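Local coordinates for flagellar hook-associated protein (Burkholderia pseudomallei, PDB 4UT1), which probably serves as a structural component of the bacterial flagellum at the junction between the hook and the filament, at residues Q125-N130 with S135-A140; L408-S413 with F422-T427; A100-Y105 with S159-S164. One frame throughout, in Å; residues are numbered along the deposited sequence.

From the N terminus, residues 100-105 on helix 80-106 come first. Their partner, 159-164 on helix 134-193, follows after 53 intervening residues, so interaction 3 closes a large, mostly helical loop. Interaction 1 falls within that loop. It closes the short turn where helix 113-129 gives way to helix 134-193. The long helix 134-193 therefore takes part in both contacts, whose centres are about 36 Å apart. Interaction 2 comes later in the chain and neither encloses nor crosses the others. It joins two beta sheets in the D2-like region. Its nearest atoms are about 7 Å from those of interaction 3, without touching.

Interaction 1 (Q125-N130 with S135-A140); sequences QTVANN and SARQTA
V127 points its CG2 methyl at the facing helix and rests it in a shallow notch made by A136, R137 and A140. V127 CG2 lies 4.1 Å from A136 CB. V127 CG2 is also 4.1 Å from A140 CB, one helical turn further on. With CG1 anti to the backbone N (chi1 168°), CG2 is the branch left to make this approach. V127 CG2 also comes 3.5 Å from A136 O, a van der Waals contact. T126 adds its own methyl, with CG2 4.0 Å from A136 CB. The two helices form an antiparallel helical hairpin, their axes at 166°. The alanines keep the approach close: the CA atoms of V127 and A136 are 5.5 Å apart. N130 sits at the turn and folds back on its own helix. Its ND2 donates to T126 O over 2.9 Å in a nearly straight bond, and N129 N donates to the same oxygen. The R137 guanidinium reaches past the contact to A131 O, I444 O and G441 O. No hydrogen bond joins the two segments. The grip is apolar, while the polar ends of N130 and R137 are spent on backbone carbonyls.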
loop_
_atom_site.group_PDB
_atom_site.type_symbol
_atom_site.label_atom_id
_atom_site.label_comp_id
_atom_site.label_asym_id
_atom_site.label_seq_id
_atom_site.Cartn_x
_atom_site.Cartn_y
_atom_site.Cartn_z
ATOM N N GLN A 125 21.316 14.637 4.274
ATOM C CA GLN A 125 21.817 15.608 5.239
ATOM C C GLN A 125 23.282 15.947 4.945
ATOM O O GLN A 125 23.717 17.101 5.089
ATOM C CB GLN A 125 21.650 15.074 6.662
ATOM C CG GLN A 125 22.271 15.974 7.716
ATOM C CD GLN A 125 21.689 15.728 9.088
ATOM O OE1 GLN A 125 21.271 14.613 9.407
ATOM N NE2 GLN A 125 21.643 16.772 9.907
ATOM N N THR A 126 24.047 14.936 4.535
ATOM C CA THR A 126 25.429 15.144 4.119
ATOM C C THR A 126 25.471 16.066 2.914
ATOM O O THR A 126 26.303 16.968 2.837
ATOM C CB THR A 126 26.118 13.800 3.793
ATOM O OG1 THR A 126 26.143 13.007 4.980
ATOM C CG2 THR A 126 27.524 14.013 3.302
ATOM N N VAL A 127 24.549 15.859 1.981
ATOM C CA VAL A 127 24.478 16.729 0.821
ATOM C C VAL A 127 24.130 18.147 1.289
ATOM O O VAL A 127 24.647 19.122 0.757
ATOM C CB VAL A 127 23.436 16.243 -0.216
ATOM C CG1 VAL A 127 23.186 17.318 -1.254
ATOM C CG2 VAL A 127 23.897 14.920 -0.880
ATOM N N ALA A 128 23.281 18.247 2.303
ATOM C CA ALA A 128 22.805 19.557 2.754
ATOM C C ALA A 128 23.966 20.431 3.225
ATOM O O ALA A 128 23.910 21.662 3.108
ATOM C CB ALA A 128 21.780 19.397 3.868
ATOM N N ASN A 129 25.010 19.794 3.751
ATOM C CA ASN A 129 26.178 20.513 4.275
ATOM C C ASN A 129 27.314 20.613 3.265
ATOM O O ASN A 129 28.328 21.271 3.520
ATOM C CB ASN A 129 26.695 19.831 5.541
ATOM C CG ASN A 129 25.739 19.957 6.701
ATOM O OD1 ASN A 129 25.129 21.006 6.901
ATOM N ND2 ASN A 129 25.598 18.892 7.468
ATOM N N ASN A 130 27.144 19.934 2.133
ATOM C CA ASN A 130 28.144 19.898 1.074
ATOM C C ASN A 130 27.433 19.908 -0.265
ATOM O O ASN A 130 27.610 18.994 -1.081
ATOM C CB ASN A 130 29.037 18.645 1.172
ATOM C CG ASN A 130 29.677 18.473 2.535
ATOM O OD1 ASN A 130 30.779 18.970 2.785
ATOM N ND2 ASN A 130 28.986 17.775 3.427
ATOM N N SER A 135 30.794 13.988 -4.700
ATOM C CA SER A 135 30.925 12.734 -3.970
ATOM C C SER A 135 29.757 12.497 -3.021
ATOM O O SER A 135 29.232 11.394 -2.946
ATOM C CB SER A 135 32.243 12.698 -3.191
ATOM O OG SER A 135 33.332 12.615 -4.091
ATOM N N ALA A 136 29.359 13.523 -2.287
ATOM C CA ALA A 136 28.229 13.393 -1.380
ATOM C C ALA A 136 26.960 13.035 -2.166
ATOM O O ALA A 136 26.103 12.290 -1.686
ATOM C CB ALA A 136 28.028 14.681 -0.599
ATOM N N ARG A 137 26.855 13.563 -3.379
ATOM C CA ARG A 137 25.684 13.318 -4.213
ATOM C C ARG A 137 25.737 11.891 -4.737
ATOM O O ARG A 137 24.720 11.200 -4.796
ATOM C CB ARG A 137 25.608 14.328 -5.355
ATOM C CG ARG A 137 25.119 15.714 -4.872
ATOM C CD ARG A 137 25.425 16.830 -5.837
ATOM N NE ARG A 137 24.850 18.093 -5.366
ATOM C CZ ARG A 137 23.651 18.539 -5.726
ATOM N NH1 ARG A 137 22.894 17.816 -6.549
ATOM N NH2 ARG A 137 23.199 19.695 -5.251
ATOM N N GLN A 138 26.928 11.438 -5.088
ATOM C CA GLN A 138 27.091 10.057 -5.538
ATOM C C GLN A 138 26.739 9.059 -4.430
ATOM O O GLN A 138 26.097 8.033 -4.680
ATOM C CB GLN A 138 28.516 9.812 -6.024
ATOM C CG GLN A 138 28.632 8.502 -6.772
ATOM C CD GLN A 138 27.555 8.377 -7.834
ATOM O OE1 GLN A 138 27.530 9.142 -8.805
ATOM N NE2 GLN A 138 26.636 7.436 -7.639
ATOM N N THR A 139 27.158 9.362 -3.207
ATOM C CA THR A 139 26.840 8.515 -2.062
ATOM C C THR A 139 25.333 8.451 -1.836
ATOM O O THR A 139 24.773 7.367 -1.623
ATOM C CB THR A 139 27.536 9.007 -0.798
ATOM O OG1 THR A 139 28.950 8.821 -0.945
ATOM C CG2 THR A 139 27.062 8.240 0.430
ATOM N N ALA A 140 24.679 9.604 -1.900
ATOM C CA ALA A 140 23.223 9.657 -1.787
ATOM C C ALA A 140 22.540 8.757 -2.816
ATOM O O ALA A 140 21.558 8.079 -2.510
ATOM C CB ALA A 140 22.730 11.096 -1.939
#

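Interaction 2 (L408-S413 with F422-T427); sequences LKLSLS and FTVLPT
L408 sets its forked end astride the CG corner of the P426 ring, and the two side chains meet at about a right angle. The fork takes in the bump of the proline: P426 CG is 4.0 Å from both L408 CD1 and L408 CD2. The same leucine also meets V424 tip to tip, with CD1 4.1 Å from V424 CG1. V424 is the next knob along. CG1 is anti to the backbone N (chi1 177°), which spreads the two methyls toward different leucines. CG1 goes to L408, while V424 CG2 looks toward L410 CD2 across a looser 4.4 Å.

The two strands belong to different antiparallel sheets of the D2-like region. Strand 408-412 is the middle strand of a three-stranded sheet, and strand 421-425 is part of a five-stranded one. The sheets pack face to face as in a beta sandwich, the two strands at 146°, with no hydrogen bond between them. Alternate residues L408, L410 and L412 turn inward from one side. F422, V424 and P426 do so from the other.

The gap is wedge-shaped. CA atoms are 8.4 Å apart at L408 and P426 but 10.3 Å apart at L412 and F422. The compact proline fills the narrow end and the phenyl ring the wide one. There L412 lays CD2 obliquely against the ring, 3.9 Å from F422 CE1 and slightly further from CZ. L356 of strand 356-360 packs on L412, F422 and V424, and M403 of strand 402-405 touches L410 and L412.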
loop_
_atom_site.group_PDB
_atom_site.type_symbol
_atom_site.label_atom_id
_atom_site.label_comp_id
_atom_site.label_asym_id
_atom_site.label_seq_id
_atom_site.Cartn_x
_atom_site.Cartn_y
_atom_site.Cartn_z
ATOM N N LEU A 408 -8.771 7.194 -2.458
ATOM C CA LEU A 408 -8.628 6.860 -3.870
ATOM C C LEU A 408 -9.523 7.685 -4.779
ATOM O O LEU A 408 -10.687 7.927 -4.464
ATOM C CB LEU A 408 -8.953 5.385 -4.102
ATOM C CG LEU A 408 -8.101 4.377 -3.347
ATOM C CD1 LEU A 408 -8.633 2.972 -3.618
ATOM C CD2 LEU A 408 -6.638 4.527 -3.783
ATOM N N LYS A 409 -8.979 8.074 -5.926
ATOM C CA LYS A 409 -9.767 8.674 -6.991
ATOM C C LYS A 409 -10.097 7.580 -7.994
ATOM O O LYS A 409 -9.201 6.968 -8.577
ATOM C CB LYS A 409 -9.019 9.828 -7.661
ATOM C CG LYS A 409 -8.775 11.033 -6.738
ATOM C CD LYS A 409 -7.961 12.128 -7.432
ATOM C CE LYS A 409 -7.627 13.279 -6.482
ATOM N NZ LYS A 409 -6.555 14.161 -7.034
ATOM N N LEU A 410 -11.387 7.333 -8.187
ATOM C CA LEU A 410 -11.820 6.225 -9.029
ATOM C C LEU A 410 -12.564 6.754 -10.246
ATOM O O LEU A 410 -13.555 7.483 -10.120
ATOM C CB LEU A 410 -12.690 5.258 -8.225
ATOM C CG LEU A 410 -12.022 4.638 -6.997
ATOM C CD1 LEU A 410 -12.763 5.000 -5.722
ATOM C CD2 LEU A 410 -11.925 3.121 -7.157
ATOM N N SER A 411 -12.067 6.400 -11.425
ATOM C CA SER A 411 -12.653 6.882 -12.664
ATOM C C SER A 411 -13.046 5.751 -13.608
ATOM O O SER A 411 -12.226 4.915 -13.972
ATOM C CB SER A 411 -11.680 7.837 -13.347
ATOM O OG SER A 411 -11.549 8.988 -12.543
ATOM N N LEU A 412 -14.315 5.744 -14.002
ATOM C CA LEU A 412 -14.852 4.718 -14.884
ATOM C C LEU A 412 -15.159 5.283 -16.262
ATOM O O LEU A 412 -15.529 6.441 -16.389
ATOM C CB LEU A 412 -16.107 4.106 -14.274
ATOM C CG LEU A 412 -15.859 3.342 -12.972
ATOM C CD1 LEU A 412 -16.819 3.812 -11.899
ATOM C CD2 LEU A 412 -15.986 1.835 -13.200
ATOM N N SER A 413 -15.000 4.465 -17.295
ATOM C CA SER A 413 -15.256 4.914 -18.662
ATOM C C SER A 413 -16.760 5.006 -18.948
ATOM O O SER A 413 -17.191 5.670 -19.887
ATOM C CB SER A 413 -14.591 3.974 -19.660
ATOM O OG SER A 413 -15.170 2.688 -19.585
ATOM N N PHE A 422 -14.720 -4.505 -9.641
ATOM C CA PHE A 422 -13.329 -4.286 -10.049
ATOM C C PHE A 422 -12.375 -4.469 -8.874
ATOM O O PHE A 422 -12.563 -3.889 -7.804
ATOM C CB PHE A 422 -13.144 -2.885 -10.650
ATOM C CG PHE A 422 -14.008 -2.631 -11.853
ATOM C CD1 PHE A 422 -15.333 -2.246 -11.702
ATOM C CD2 PHE A 422 -13.502 -2.795 -13.128
ATOM C CE1 PHE A 422 -16.135 -2.028 -12.804
ATOM C CE2 PHE A 422 -14.297 -2.577 -14.234
ATOM C CZ PHE A 422 -15.615 -2.193 -14.070
ATOM N N THR A 423 -11.342 -5.283 -9.067
ATOM C CA THR A 423 -10.332 -5.408 -8.033
ATOM C C THR A 423 -9.383 -4.237 -8.135
ATOM O O THR A 423 -8.897 -3.905 -9.209
ATOM C CB THR A 423 -9.548 -6.712 -8.145
ATOM O OG1 THR A 423 -10.472 -7.790 -8.114
ATOM C CG2 THR A 423 -8.566 -6.843 -6.974
ATOM N N VAL A 424 -9.142 -3.596 -7.004
ATOM C CA VAL A 424 -8.291 -2.424 -6.986
ATOM C C VAL A 424 -7.143 -2.675 -6.039
ATOM O O VAL A 424 -7.356 -2.847 -4.832
ATOM C CB VAL A 424 -9.053 -1.175 -6.557
ATOM C CG1 VAL A 424 -8.098 0.021 -6.480
ATOM C CG2 VAL A 424 -10.190 -0.907 -7.539
ATOM N N LEU A 425 -5.934 -2.712 -6.601
ATOM C CA LEU A 425 -4.718 -2.989 -5.846
ATOM C C LEU A 425 -3.800 -1.786 -5.975
ATOM O O LEU A 425 -2.930 -1.750 -6.852
ATOM C CB LEU A 425 -4.018 -4.254 -6.366
ATOM C CG LEU A 425 -4.844 -5.537 -6.556
ATOM C CD1 LEU A 425 -3.965 -6.663 -7.105
ATOM C CD2 LEU A 425 -5.466 -5.981 -5.234
ATOM N N PRO A 426 -4.010 -0.769 -5.128
ATOM C CA PRO A 426 -3.301 0.497 -5.313
ATOM C C PRO A 426 -1.803 0.412 -5.045
ATOM O O PRO A 426 -1.074 1.203 -5.649
ATOM C CB PRO A 426 -3.971 1.424 -4.299
ATOM C CG PRO A 426 -5.329 0.770 -4.019
ATOM C CD PRO A 426 -5.009 -0.689 -4.050
ATOM N N THR A 427 -1.352 -0.508 -4.191
ATOM C CA THR A 427 0.055 -0.506 -3.765
ATOM C C THR A 427 0.808 -1.829 -3.891
ATOM O O THR A 427 2.025 -1.847 -3.723
ATOM C CB THR A 427 0.195 -0.068 -2.297
ATOM O OG1 THR A 427 -0.533 -0.972 -1.455
ATOM C CG2 THR A 427 -0.325 1.360 -2.101
#

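Interaction 3 (A100-Y105 with S159-S164); sequences AQLNNY and SQLRQS
The side-chain amide of Q101 is the flat group of this contact, and L161 brings a methyl in above its plane, past the oxygen end. L161 CD2 lies further from Q101 NE2, at 3.8 Å, than from Q101 CD or OE1. Its separation from Q101 OE1 is very short for a methyl and an oxygen, so the exact placement of this methyl against the amide is doubtful. Q101 gets there by an extended chain, with CG anti to the backbone N (chi1 -179°). Q101 and L161 run alongside each other, pointing opposite ways.

The other methyl of L161 goes deeper. L161 CD1 meets L102 CD1 at 3.6 Å, and the two leucine side chains cross at a slant. L161 thus divides its two methyls, CD2 to the amide and CD1 to L102. The contact joins helix 80-106 to helix 134-193 in the FlgK helical domain, with L102 and L161 CA atoms 8.1 Å apart. Helix 287-322 packs against it through T299 on L102 and L300 on L161, and I604 of helix 593-630 also touches L102.

R162, next to L161, turns elsewhere and forms salt bridges with D301 and E259. Across the two segments there is no hydrogen bond. The leucine pair supplies a buried apolar core, and the amide end of Q101, an exposed residue, lies at the rim of that core.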
loop_
_atom_site.group_PDB
_atom_site.type_symbol
_atom_site.label_atom_id
_atom_site.label_comp_id
_atom_site.label_asym_id
_atom_site.label_seq_id
_atom_site.Cartn_x
_atom_site.Cartn_y
_atom_site.Cartn_z
ATOM N N ALA A 100 5.857 -18.490 8.852
ATOM C CA ALA A 100 7.191 -18.597 9.437
ATOM C C ALA A 100 8.248 -18.324 8.362
ATOM O O ALA A 100 9.231 -17.613 8.602
ATOM C CB ALA A 100 7.404 -19.967 10.067
ATOM N N GLN A 101 8.035 -18.900 7.180
ATOM C CA GLN A 101 8.878 -18.636 6.018
ATOM C C GLN A 101 8.944 -17.136 5.703
ATOM O O GLN A 101 10.031 -16.575 5.538
ATOM C CB GLN A 101 8.375 -19.408 4.790
ATOM C CG GLN A 101 9.231 -19.182 3.545
ATOM C CD GLN A 101 8.638 -19.790 2.288
ATOM O OE1 GLN A 101 9.045 -19.448 1.175
ATOM N NE2 GLN A 101 7.683 -20.695 2.455
ATOM N N LEU A 102 7.785 -16.485 5.620
ATOM C CA LEU A 102 7.735 -15.047 5.373
ATOM C C LEU A 102 8.453 -14.261 6.476
ATOM O O LEU A 102 9.245 -13.360 6.203
ATOM C CB LEU A 102 6.278 -14.580 5.246
ATOM C CG LEU A 102 6.101 -13.085 4.978
ATOM C CD1 LEU A 102 6.733 -12.674 3.640
ATOM C CD2 LEU A 102 4.628 -12.696 5.037
ATOM N N ASN A 103 8.179 -14.615 7.725
ATOM C CA ASN A 103 8.755 -13.907 8.865
ATOM C C ASN A 103 10.284 -13.959 8.885
ATOM O O ASN A 103 10.958 -12.953 9.162
ATOM C CB ASN A 103 8.199 -14.486 10.169
ATOM C CG ASN A 103 8.559 -13.644 11.376
ATOM O OD1 ASN A 103 8.433 -12.413 11.348
ATOM N ND2 ASN A 103 9.027 -14.296 12.436
ATOM N N ASN A 104 10.821 -15.136 8.596
ATOM C CA ASN A 104 12.260 -15.346 8.553
ATOM C C ASN A 104 12.860 -14.510 7.443
ATOM O O ASN A 104 13.955 -13.946 7.577
ATOM C CB ASN A 104 12.587 -16.835 8.344
ATOM C CG ASN A 104 12.233 -17.686 9.546
ATOM O OD1 ASN A 104 12.015 -17.174 10.642
ATOM N ND2 ASN A 104 12.186 -19.002 9.348
ATOM N N TYR A 105 12.126 -14.413 6.342
ATOM C CA TYR A 105 12.559 -13.574 5.242
ATOM C C TYR A 105 12.572 -12.091 5.619
ATOM O O TYR A 105 13.559 -11.407 5.385
ATOM C CB TYR A 105 11.666 -13.756 4.022
ATOM C CG TYR A 105 11.992 -12.732 2.969
ATOM C CD1 TYR A 105 13.096 -12.895 2.137
ATOM C CD2 TYR A 105 11.225 -11.581 2.828
ATOM C CE1 TYR A 105 13.413 -11.947 1.179
ATOM C CE2 TYR A 105 11.537 -10.625 1.872
ATOM C CZ TYR A 105 12.628 -10.819 1.051
ATOM O OH TYR A 105 12.934 -9.873 0.101
ATOM N N SER A 159 5.887 -12.133 -4.718
ATOM C CA SER A 159 5.245 -12.792 -5.843
ATOM C C SER A 159 5.670 -14.260 -5.894
ATOM O O SER A 159 4.927 -15.118 -6.356
ATOM C CB SER A 159 5.583 -12.079 -7.155
ATOM O OG SER A 159 6.970 -12.120 -7.395
ATOM N N GLN A 160 6.876 -14.545 -5.408
ATOM C CA GLN A 160 7.352 -15.918 -5.403
ATOM C C GLN A 160 6.556 -16.764 -4.407
ATOM O O GLN A 160 6.126 -17.880 -4.724
ATOM C CB GLN A 160 8.857 -15.953 -5.105
ATOM C CG GLN A 160 9.702 -15.484 -6.297
ATOM C CD GLN A 160 11.173 -15.220 -5.932
ATOM O OE1 GLN A 160 11.595 -15.459 -4.803
ATOM N NE2 GLN A 160 11.941 -14.708 -6.892
ATOM N N LEU A 161 6.357 -16.223 -3.215
ATOM C CA LEU A 161 5.486 -16.835 -2.225
ATOM C C LEU A 161 4.061 -16.985 -2.760
ATOM O O LEU A 161 3.411 -18.022 -2.547
ATOM C CB LEU A 161 5.480 -16.009 -0.938
ATOM C CG LEU A 161 6.720 -16.179 -0.057
ATOM C CD1 LEU A 161 6.627 -15.276 1.155
ATOM C CD2 LEU A 161 6.861 -17.634 0.360
ATOM N N ARG A 162 3.582 -15.962 -3.460
ATOM C CA ARG A 162 2.225 -15.999 -4.009
ATOM C C ARG A 162 2.108 -17.115 -5.042
ATOM O O ARG A 162 1.092 -17.836 -5.093
ATOM C CB ARG A 162 1.830 -14.652 -4.617
ATOM C CG ARG A 162 0.356 -14.605 -5.050
ATOM C CD ARG A 162 -0.109 -13.187 -5.358
ATOM N NE ARG A 162 -0.057 -12.335 -4.177
ATOM C CZ ARG A 162 0.853 -11.386 -3.975
ATOM N NH1 ARG A 162 1.793 -11.143 -4.885
ATOM N NH2 ARG A 162 0.812 -10.670 -2.861
ATOM N N GLN A 163 3.155 -17.293 -5.843
ATOM C CA GLN A 163 3.127 -18.370 -6.831
ATOM C C GLN A 163 3.318 -19.737 -6.175
ATOM O O GLN A 163 2.732 -20.725 -6.624
ATOM C CB GLN A 163 4.178 -18.143 -7.913
ATOM C CG GLN A 163 4.319 -19.312 -8.873
ATOM C CD GLN A 163 3.015 -19.686 -9.536
ATOM O OE1 GLN A 163 2.113 -18.851 -9.685
ATOM N NE2 GLN A 163 2.900 -20.950 -9.945
ATOM N N SER A 164 4.140 -19.796 -5.127
ATOM C CA SER A 164 4.276 -21.014 -4.335
ATOM C C SER A 164 2.910 -21.447 -3.805
ATOM O O SER A 164 2.554 -22.627 -3.869
ATOM C CB SER A 164 5.270 -20.810 -3.186
ATOM O OG SER A 164 5.433 -22.007 -2.448
#